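Local coordinates for SusD homolog (Bacteroides thetaiotaomicron, PDB 3SGH), which probably binds glycans at the outer membrane of the bacterium, as other SusD-family lipoproteins do, for uptake through a partner transporter, at residues D150-I155 and T190-M195; T296-Y301 and Y374-I379; Q120-Y125 and L457-S462. All coordinates share one frame; numbering follows the deposited sequence.

Interaction 1. Residues D150-I155 and T190-M195; sequences DLDNAI and TLKLRM
Leu151 and Lys192 face each other across an antiparallel helix pair in the alpha-alpha superhelix of this SusD-family protein, whose family belongs to the TPR clan. The two short segments run at 161° with their axes 11.0 Å apart. Leu151 sends CG anti to its own N (chi1 -180°), which carries the CD2 methyl across to lie 3.7 Å from CA of Lys192; the same methyl touches SE of the selenomethionine Met195 at 4.0 Å and CG of Leu191 at 4.3 Å. Lys192, extended through all four torsions, crosses Leu151 at a slant, and its CD passes CD1 of Ile155 at about a right angle, 4.0 Å away. At its end NZ makes a short salt bridge of 2.6 Å to OD1 of Asp152, entering on the syn side but 22° out of the carboxylate plane. Glu213 of helix 204-217 forms a second salt bridge to NZ. A methionine in place of Lys192 would probably leave the carboxylates of Asp152 and Glu213 without their shared cation. Thus helix 181-198 is tied on one side to helix 140-162 and on another to helix 204-217, while Leu107 of helix 100-120 packs on both Leu151 and Leu191.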
loop_
_atom_site.group_PDB
_atom_site.type_symbol
_atom_site.label_atom_id
_atom_site.label_comp_id
_atom_site.label_asym_id
_atom_site.label_seq_id
_atom_site.Cartn_x
_atom_site.Cartn_y
_atom_site.Cartn_z
ATOM N N ASP A 150 9.130 -11.024 -15.016
ATOM C CA ASP A 150 7.857 -11.090 -15.707
ATOM C C ASP A 150 7.398 -9.665 -16.039
ATOM O O ASP A 150 6.843 -9.393 -17.107
ATOM C CB ASP A 150 6.838 -11.818 -14.848
ATOM C CG ASP A 150 7.055 -13.346 -14.841
ATOM O OD1 ASP A 150 7.732 -13.875 -15.748
ATOM O OD2 ASP A 150 6.512 -14.008 -13.943
ATOM N N LEU A 151 7.676 -8.754 -15.121
ATOM C CA LEU A 151 7.275 -7.365 -15.311
ATOM C C LEU A 151 8.071 -6.809 -16.496
ATOM O O LEU A 151 7.524 -6.096 -17.324
ATOM C CB LEU A 151 7.518 -6.571 -14.020
ATOM C CG LEU A 151 7.123 -5.088 -14.088
ATOM C CD1 LEU A 151 5.691 -4.889 -14.492
ATOM C CD2 LEU A 151 7.408 -4.421 -12.707
ATOM N N ASP A 152 9.358 -7.162 -16.626
ATOM C CA ASP A 152 10.130 -6.680 -17.782
ATOM C C ASP A 152 9.577 -7.173 -19.114
ATOM O O ASP A 152 9.601 -6.467 -20.143
ATOM C CB ASP A 152 11.611 -7.085 -17.641
ATOM C CG ASP A 152 12.381 -6.196 -16.661
ATOM O OD1 ASP A 152 11.932 -5.046 -16.408
ATOM O OD2 ASP A 152 13.464 -6.635 -16.147
ATOM N N ASN A 153 9.098 -8.410 -19.107
ATOM C CA ASN A 153 8.487 -9.000 -20.288
ATOM C C ASN A 153 7.224 -8.224 -20.657
ATOM O O ASN A 153 7.030 -7.907 -21.806
ATOM C CB ASN A 153 8.113 -10.444 -20.029
ATOM C CG ASN A 153 7.677 -11.164 -21.310
ATOM O OD1 ASN A 153 8.533 -11.430 -22.176
ATOM N ND2 ASN A 153 6.352 -11.453 -21.457
ATOM N N ALA A 154 6.391 -7.899 -19.663
ATOM C CA ALA A 154 5.184 -7.104 -19.888
ATOM C C ALA A 154 5.517 -5.720 -20.438
ATOM O O ALA A 154 4.872 -5.254 -21.410
ATOM C CB ALA A 154 4.396 -7.001 -18.621
ATOM N N ILE A 155 6.543 -5.094 -19.864
ATOM C CA ILE A 155 7.026 -3.791 -20.306
ATOM C C ILE A 155 7.458 -3.823 -21.770
ATOM O O ILE A 155 7.117 -2.904 -22.519
ATOM C CB ILE A 155 8.167 -3.223 -19.376
ATOM C CG1 ILE A 155 7.557 -2.824 -18.028
ATOM C CG2 ILE A 155 8.894 -2.085 -20.053
ATOM C CD1 ILE A 155 8.575 -2.559 -16.886
ATOM N N THR A 190 6.529 2.486 -13.034
ATOM C CA THR A 190 6.427 3.073 -11.707
ATOM C C THR A 190 6.336 1.933 -10.675
ATOM O O THR A 190 6.915 2.004 -9.590
ATOM C CB THR A 190 5.217 4.020 -11.575
ATOM O OG1 THR A 190 5.275 5.049 -12.575
ATOM C CG2 THR A 190 5.170 4.678 -10.205
ATOM N N LEU A 191 5.634 0.878 -11.033
ATOM C CA LEU A 191 5.589 -0.332 -10.181
ATOM C C LEU A 191 6.951 -0.957 -10.053
ATOM O O LEU A 191 7.387 -1.339 -8.935
ATOM C CB LEU A 191 4.669 -1.383 -10.792
ATOM C CG LEU A 191 4.512 -2.709 -10.033
ATOM C CD1 LEU A 191 4.007 -2.522 -8.586
ATOM C CD2 LEU A 191 3.605 -3.682 -10.827
ATOM N N LYS A 192 7.648 -1.019 -11.173
ATOM C CA LYS A 192 9.025 -1.517 -11.187
ATOM C C LYS A 192 9.868 -0.682 -10.224
ATOM O O LYS A 192 10.611 -1.216 -9.423
ATOM C CB LYS A 192 9.613 -1.503 -12.584
ATOM C CG LYS A 192 11.042 -2.052 -12.677
ATOM C CD LYS A 192 11.424 -2.181 -14.176
ATOM C CE LYS A 192 12.850 -2.637 -14.361
ATOM N NZ LYS A 192 13.214 -2.898 -15.785
ATOM N N LEU A 193 9.705 0.634 -10.261
ATOM C CA LEU A 193 10.453 1.513 -9.342
ATOM C C LEU A 193 10.037 1.336 -7.869
ATOM O O LEU A 193 10.920 1.289 -6.978
ATOM C CB LEU A 193 10.321 2.968 -9.772
ATOM C CG LEU A 193 11.066 4.008 -8.968
ATOM C CD1 LEU A 193 12.563 3.679 -8.966
ATOM C CD2 LEU A 193 10.814 5.404 -9.574
ATOM N N ARG A 194 8.739 1.192 -7.616
ATOM C CA ARG A 194 8.234 0.880 -6.238
ATOM C C ARG A 194 8.884 -0.379 -5.683
ATOM O O ARG A 194 9.413 -0.409 -4.540
ATOM C CB ARG A 194 6.734 0.683 -6.229
ATOM C CG ARG A 194 6.196 0.298 -4.850
ATOM C CD ARG A 194 4.746 -0.201 -4.940
ATOM N NE ARG A 194 3.798 0.868 -5.201
ATOM C CZ ARG A 194 2.471 0.671 -5.335
ATOM N NH1 ARG A 194 1.955 -0.560 -5.267
ATOM N NH2 ARG A 194 1.674 1.673 -5.582
HETATM N N MSE A 195 8.882 -1.432 -6.508
HETATM C CA MSE A 195 9.483 -2.708 -6.134
HETATM C C MSE A 195 10.984 -2.597 -5.858
HETATM O O MSE A 195 11.499 -3.148 -4.841
HETATM C CB MSE A 195 9.152 -3.775 -7.209
HETATM C CG MSE A 195 7.665 -3.983 -7.304
HETATM SE SE MSE A 195 7.241 -5.189 -8.786
HETATM C CE MSE A 195 8.443 -6.603 -8.341
#

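Interaction 2. Residues T296-Y301 and Y374-I379; sequences TVYANY and YVDNLI
Tyr301 and Leu378 form the tight part of this contact. CD1 of Leu378 sits 3.6 Å from the centroid of the Tyr301 ring and only 2° off the normal, a CH-pi contact squarely over one face. The opposite face takes CD1 of Tyr298, from the same segment as Tyr301, so the ring is clamped from above and below. Its phenol end is gripped too: OH donates to the syn lone pair of OD1 of Asp376, at 2.6 Å, with the ring and carboxylate planes 85° apart. Asp376 can present that oxygen because its CG lies anti to the backbone N (chi1 -173°), pointing the carboxylate into the gap between the loops. CG1 of Ile379 closes in at the ring edge, 3.4 Å from OH of Tyr301.

Away from this sandwich the fit slackens. CD1 of Ile379 lies 3.8 Å from the backbone O of Val297, while the two side chains come no nearer than 4.3 Å, CG1 to CG1. On the Tyr298 side a water spans the gap to the carboxylate, donating to OH of Tyr298 at 2.9 Å and to OD2 of Asp376 at 2.9 Å. Glu291 also bonds the Tyr298 hydroxyl, and OD2 of Asp376 has further partners in His382 and Asn385.

The two consecutive type I turns of 296-301 bring Tyr301 directly, and Tyr298 through a water, to this one carboxylate, joining two long loops without any regular secondary structure. With donors gathered on both of its oxygens, Asp376 is likely to be stabilised in its ionised form.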
loop_
_atom_site.group_PDB
_atom_site.type_symbol
_atom_site.label_atom_id
_atom_site.label_comp_id
_atom_site.label_asym_id
_atom_site.label_seq_id
_atom_site.Cartn_x
_atom_site.Cartn_y
_atom_site.Cartn_z
ATOM N N THR A 296 -19.939 1.804 17.328
ATOM C CA THR A 296 -20.827 2.910 17.651
ATOM C C THR A 296 -20.104 4.040 18.393
ATOM O O THR A 296 -20.449 5.215 18.218
ATOM C CB THR A 296 -22.028 2.436 18.477
ATOM O OG1 THR A 296 -21.545 1.897 19.722
ATOM C CG2 THR A 296 -22.810 1.368 17.695
ATOM N N VAL A 297 -19.087 3.685 19.158
ATOM C CA VAL A 297 -18.275 4.656 19.918
ATOM C C VAL A 297 -17.575 5.657 18.981
ATOM O O VAL A 297 -17.516 6.848 19.283
ATOM C CB VAL A 297 -17.257 3.902 20.828
ATOM C CG1 VAL A 297 -16.193 4.810 21.388
ATOM C CG2 VAL A 297 -18.054 3.168 21.963
ATOM N N TYR A 298 -17.097 5.145 17.840
ATOM C CA TYR A 298 -16.312 5.910 16.898
ATOM C C TYR A 298 -17.101 6.383 15.677
ATOM O O TYR A 298 -16.550 6.937 14.725
ATOM C CB TYR A 298 -15.073 5.111 16.522
ATOM C CG TYR A 298 -14.064 5.018 17.675
ATOM C CD1 TYR A 298 -13.493 6.185 18.228
ATOM C CD2 TYR A 298 -13.685 3.801 18.197
ATOM C CE1 TYR A 298 -12.566 6.105 19.284
ATOM C CE2 TYR A 298 -12.747 3.713 19.267
ATOM C CZ TYR A 298 -12.192 4.885 19.786
ATOM O OH TYR A 298 -11.228 4.787 20.807
ATOM N N ALA A 299 -18.415 6.221 15.716
ATOM C CA ALA A 299 -19.245 6.502 14.549
ATOM C C ALA A 299 -19.095 7.943 14.046
ATOM O O ALA A 299 -19.150 8.184 12.845
ATOM C CB ALA A 299 -20.758 6.155 14.841
ATOM N N ASN A 300 -18.926 8.900 14.953
ATOM C CA ASN A 300 -18.866 10.316 14.592
ATOM C C ASN A 300 -17.469 10.962 14.611
ATOM O O ASN A 300 -17.359 12.187 14.552
ATOM C CB ASN A 300 -19.835 11.101 15.485
ATOM C CG ASN A 300 -21.228 10.546 15.429
ATOM O OD1 ASN A 300 -21.726 10.251 14.354
ATOM N ND2 ASN A 300 -21.860 10.380 16.581
ATOM N N TYR A 301 -16.422 10.140 14.665
ATOM C CA TYR A 301 -15.094 10.598 14.419
ATOM C C TYR A 301 -14.904 10.837 12.905
ATOM O O TYR A 301 -15.774 10.478 12.115
ATOM C CB TYR A 301 -14.062 9.594 14.977
ATOM C CG TYR A 301 -13.890 9.627 16.499
ATOM C CD1 TYR A 301 -15.000 9.479 17.366
ATOM C CD2 TYR A 301 -12.600 9.719 17.089
ATOM C CE1 TYR A 301 -14.858 9.484 18.752
ATOM C CE2 TYR A 301 -12.459 9.690 18.470
ATOM C CZ TYR A 301 -13.591 9.584 19.291
ATOM O OH TYR A 301 -13.477 9.565 20.643
ATOM N N TYR A 374 -1.647 13.530 19.332
ATOM C CA TYR A 374 -3.011 13.082 19.234
ATOM C C TYR A 374 -3.668 13.142 20.593
ATOM O O TYR A 374 -3.086 12.666 21.559
ATOM C CB TYR A 374 -3.022 11.628 18.776
ATOM C CG TYR A 374 -4.408 11.045 18.784
ATOM C CD1 TYR A 374 -5.367 11.477 17.878
ATOM C CD2 TYR A 374 -4.750 10.039 19.672
ATOM C CE1 TYR A 374 -6.643 10.953 17.897
ATOM C CE2 TYR A 374 -6.030 9.493 19.683
ATOM C CZ TYR A 374 -6.970 9.958 18.782
ATOM O OH TYR A 374 -8.236 9.438 18.789
ATOM N N VAL A 375 -4.870 13.705 20.648
ATOM C CA VAL A 375 -5.705 13.644 21.851
ATOM C C VAL A 375 -7.041 13.059 21.453
ATOM O O VAL A 375 -7.567 13.329 20.354
ATOM C CB VAL A 375 -5.889 15.012 22.540
ATOM C CG1 VAL A 375 -4.562 15.468 23.217
ATOM C CG2 VAL A 375 -6.389 16.052 21.565
ATOM N N ASP A 376 -7.586 12.240 22.345
ATOM C CA ASP A 376 -8.900 11.679 22.179
ATOM C C ASP A 376 -9.801 12.157 23.302
ATOM O O ASP A 376 -9.897 11.522 24.364
ATOM C CB ASP A 376 -8.841 10.178 22.122
ATOM C CG ASP A 376 -10.206 9.554 21.772
ATOM O OD1 ASP A 376 -11.234 10.314 21.685
ATOM O OD2 ASP A 376 -10.269 8.302 21.602
ATOM N N ASN A 377 -10.421 13.317 23.069
ATOM C CA ASN A 377 -11.278 13.976 24.033
ATOM C C ASN A 377 -12.746 13.926 23.638
ATOM O O ASN A 377 -13.586 14.432 24.371
ATOM C CB ASN A 377 -10.885 15.464 24.133
ATOM C CG ASN A 377 -9.565 15.650 24.790
ATOM O OD1 ASN A 377 -9.170 14.865 25.693
ATOM N ND2 ASN A 377 -8.816 16.630 24.305
ATOM N N LEU A 378 -13.063 13.339 22.487
ATOM C CA LEU A 378 -14.439 13.417 21.977
ATOM C C LEU A 378 -15.401 12.596 22.827
ATOM O O LEU A 378 -16.567 12.993 23.021
ATOM C CB LEU A 378 -14.493 12.963 20.500
ATOM C CG LEU A 378 -13.643 13.747 19.496
ATOM C CD1 LEU A 378 -13.979 13.223 18.097
ATOM C CD2 LEU A 378 -13.857 15.272 19.619
ATOM N N ILE A 379 -14.921 11.452 23.295
ATOM C CA ILE A 379 -15.678 10.539 24.158
ATOM C C ILE A 379 -14.929 10.528 25.498
ATOM O O ILE A 379 -13.707 10.470 25.533
ATOM C CB ILE A 379 -15.726 9.102 23.573
ATOM C CG1 ILE A 379 -16.455 9.036 22.211
ATOM C CG2 ILE A 379 -16.361 8.105 24.570
ATOM C CD1 ILE A 379 -17.970 9.073 22.285
HETATM O O HOH W 1 -9.242 6.541 19.591
#

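Interaction 3. Residues Q120-Y125 and L457-S462; sequences QGPIPY and LRFTRS
Gln120 and Phe459 meet where the end of helix 100-120 passes the approach to helix 461-466. The apolar part is modest: CZ of Phe459 lies 4.0 Å from CD of Pro122, the proline and phenylalanine side chains crossing at about a right angle.

An amide meets the ring edge as well, NE2 of Gln120 standing 3.3 Å from CD1 of Phe459 with amide and ring planes 57° apart.

Direct polar bonding stays within the first segment, where NE2 of Gln120 gives a straight hydrogen bond (168°) of 2.9 Å to O of Pro122. That bond holds the amide against the carbonyl of Pro122 and fixes its rotation, leaving OE1 directed to water.

Across the gap, water does the bridging. One molecule donates to OE1 of Gln120 at 2.7 Å and to O of Arg458; another accepts from NE2 of Gln120 and, at 3.1 Å, from N of Thr460. CA of Gln120 lies 3.4 Å from O of Leu457, a buried carbonyl with no hydrogen-bond partner in the model, for which the CA-H offers a weak contact.

The arrangement is that of a helix C-terminus broken by a glycine of positive phi, Gly121, packed beside a threonine N-cap, Thr460, whose OG1 caps N of Glu463 at the start of helix 461-466.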
loop_
_atom_site.group_PDB
_atom_site.type_symbol
_atom_site.label_atom_id
_atom_site.label_comp_id
_atom_site.label_asym_id
_atom_site.label_seq_id
_atom_site.Cartn_x
_atom_site.Cartn_y
_atom_site.Cartn_z
ATOM N N GLN A 120 3.416 -11.632 3.487
ATOM C CA GLN A 120 3.784 -12.875 4.147
ATOM C C GLN A 120 5.188 -13.375 3.856
ATOM O O GLN A 120 5.701 -14.205 4.586
ATOM C CB GLN A 120 2.788 -14.000 3.810
ATOM C CG GLN A 120 2.812 -14.498 2.415
ATOM C CD GLN A 120 1.957 -15.739 2.276
ATOM O OE1 GLN A 120 0.775 -15.700 2.563
ATOM N NE2 GLN A 120 2.569 -16.859 1.911
ATOM N N GLY A 121 5.813 -12.860 2.811
ATOM C CA GLY A 121 7.152 -13.298 2.437
ATOM C C GLY A 121 7.119 -14.359 1.351
ATOM O O GLY A 121 6.546 -14.117 0.275
ATOM N N PRO A 122 7.707 -15.551 1.620
ATOM C CA PRO A 122 7.658 -16.577 0.573
ATOM C C PRO A 122 6.229 -16.851 0.075
ATOM O O PRO A 122 5.295 -16.908 0.860
ATOM C CB PRO A 122 8.206 -17.825 1.280
ATOM C CG PRO A 122 9.083 -17.334 2.316
ATOM C CD PRO A 122 8.436 -16.032 2.809
ATOM N N ILE A 123 6.100 -17.051 -1.228
ATOM C CA ILE A 123 4.864 -17.518 -1.830
ATOM C C ILE A 123 5.228 -18.460 -2.959
ATOM O O ILE A 123 6.294 -18.347 -3.530
ATOM C CB ILE A 123 4.056 -16.340 -2.424
ATOM C CG1 ILE A 123 4.874 -15.567 -3.468
ATOM C CG2 ILE A 123 3.459 -15.392 -1.313
ATOM C CD1 ILE A 123 4.070 -14.525 -4.277
ATOM N N PRO A 124 4.300 -19.326 -3.376
ATOM C CA PRO A 124 4.505 -20.021 -4.647
ATOM C C PRO A 124 4.367 -19.044 -5.812
ATOM O O PRO A 124 3.474 -18.168 -5.793
ATOM C CB PRO A 124 3.371 -21.069 -4.683
ATOM C CG PRO A 124 2.679 -20.998 -3.384
ATOM C CD PRO A 124 3.030 -19.682 -2.733
ATOM N N TYR A 125 5.226 -19.180 -6.808
ATOM C CA TYR A 125 5.193 -18.291 -7.955
ATOM C C TYR A 125 5.815 -18.997 -9.170
ATOM O O TYR A 125 5.065 -19.459 -10.043
ATOM C CB TYR A 125 5.825 -16.920 -7.611
ATOM C CG TYR A 125 5.688 -15.882 -8.710
ATOM C CD1 TYR A 125 4.593 -15.034 -8.761
ATOM C CD2 TYR A 125 6.645 -15.787 -9.719
ATOM C CE1 TYR A 125 4.440 -14.095 -9.781
ATOM C CE2 TYR A 125 6.486 -14.835 -10.767
ATOM C CZ TYR A 125 5.368 -14.011 -10.773
ATOM O OH TYR A 125 5.183 -13.102 -11.776
ATOM N N LEU A 457 2.293 -10.942 7.852
ATOM C CA LEU A 457 1.221 -11.910 8.046
ATOM C C LEU A 457 1.830 -13.317 7.956
ATOM O O LEU A 457 2.878 -13.498 7.357
ATOM C CB LEU A 457 0.129 -11.712 6.987
ATOM C CG LEU A 457 -0.930 -10.652 7.313
ATOM C CD1 LEU A 457 -0.339 -9.310 7.718
ATOM C CD2 LEU A 457 -1.885 -10.507 6.116
ATOM N N ARG A 458 1.146 -14.299 8.536
ATOM C CA ARG A 458 1.595 -15.665 8.567
ATOM C C ARG A 458 1.036 -16.436 7.376
ATOM O O ARG A 458 0.070 -15.993 6.727
ATOM C CB ARG A 458 1.147 -16.337 9.873
ATOM C CG ARG A 458 1.852 -15.800 11.105
ATOM C CD ARG A 458 1.355 -16.453 12.404
ATOM N NE ARG A 458 -0.009 -15.969 12.699
ATOM C CZ ARG A 458 -1.132 -16.638 12.458
ATOM N NH1 ARG A 458 -1.102 -17.861 11.936
ATOM N NH2 ARG A 458 -2.309 -16.087 12.721
ATOM N N PHE A 459 1.652 -17.590 7.125
ATOM C CA PHE A 459 1.178 -18.565 6.146
ATOM C C PHE A 459 -0.234 -19.046 6.587
ATOM O O PHE A 459 -0.577 -19.035 7.787
ATOM C CB PHE A 459 2.175 -19.730 6.044
ATOM C CG PHE A 459 3.581 -19.323 5.604
ATOM C CD1 PHE A 459 3.773 -18.356 4.647
ATOM C CD2 PHE A 459 4.675 -19.980 6.126
ATOM C CE1 PHE A 459 5.060 -18.040 4.195
ATOM C CE2 PHE A 459 5.957 -19.686 5.696
ATOM C CZ PHE A 459 6.158 -18.724 4.751
ATOM N N THR A 460 -1.052 -19.453 5.625
ATOM C CA THR A 460 -2.446 -19.764 5.909
ATOM C C THR A 460 -2.723 -21.193 6.357
ATOM O O THR A 460 -1.970 -22.131 6.039
ATOM C CB THR A 460 -3.310 -19.535 4.665
ATOM O OG1 THR A 460 -2.951 -20.520 3.681
ATOM C CG2 THR A 460 -3.131 -18.076 4.128
ATOM N N ARG A 461 -3.839 -21.363 7.066
ATOM C CA ARG A 461 -4.240 -22.686 7.510
ATOM C C ARG A 461 -4.482 -23.572 6.307
ATOM O O ARG A 461 -4.148 -24.769 6.352
ATOM C CB ARG A 461 -5.476 -22.680 8.440
ATOM C CG ARG A 461 -5.899 -24.158 8.825
ATOM C CD ARG A 461 -6.882 -24.319 9.997
ATOM N NE ARG A 461 -6.191 -24.011 11.246
ATOM C CZ ARG A 461 -5.964 -24.841 12.258
ATOM N NH1 ARG A 461 -6.400 -26.121 12.283
ATOM N NH2 ARG A 461 -5.288 -24.356 13.292
ATOM N N SER A 462 -5.058 -23.023 5.230
ATOM C CA SER A 462 -5.371 -23.873 4.060
ATOM C C SER A 462 -4.088 -24.439 3.434
ATOM O O SER A 462 -4.069 -25.557 2.899
ATOM C CB SER A 462 -6.255 -23.123 3.042
ATOM O OG SER A 462 -5.475 -22.163 2.333
HETATM O O HOH W 2 -0.765 -14.521 4.478
HETATM O O HOH W 3 0.509 -19.219 2.905
#

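In the fold
Interactions 1 and 3 are buried, while interaction 2 is only partly so, its centre about 26 Å from the centre of the chain and on the opposite side of it from interaction 1. Interaction 1 joins two helices through aliphatic packing and a salt bridge. Interaction 2 joins two loops through aromatic clamping and a carboxylate, and interaction 3 links a helix exit to a helix start through an aromatic ring packed on glutamine and proline, and two bridging waters. Interactions 1 and 3 also meet directly: OH of Tyr125 lies 2.7 Å from OD2 of Asp150, a probable hydrogen bond between the 120-125 loop and helix 140-162. Along the chain, 120-125 and 457-462 enclose both other contacts.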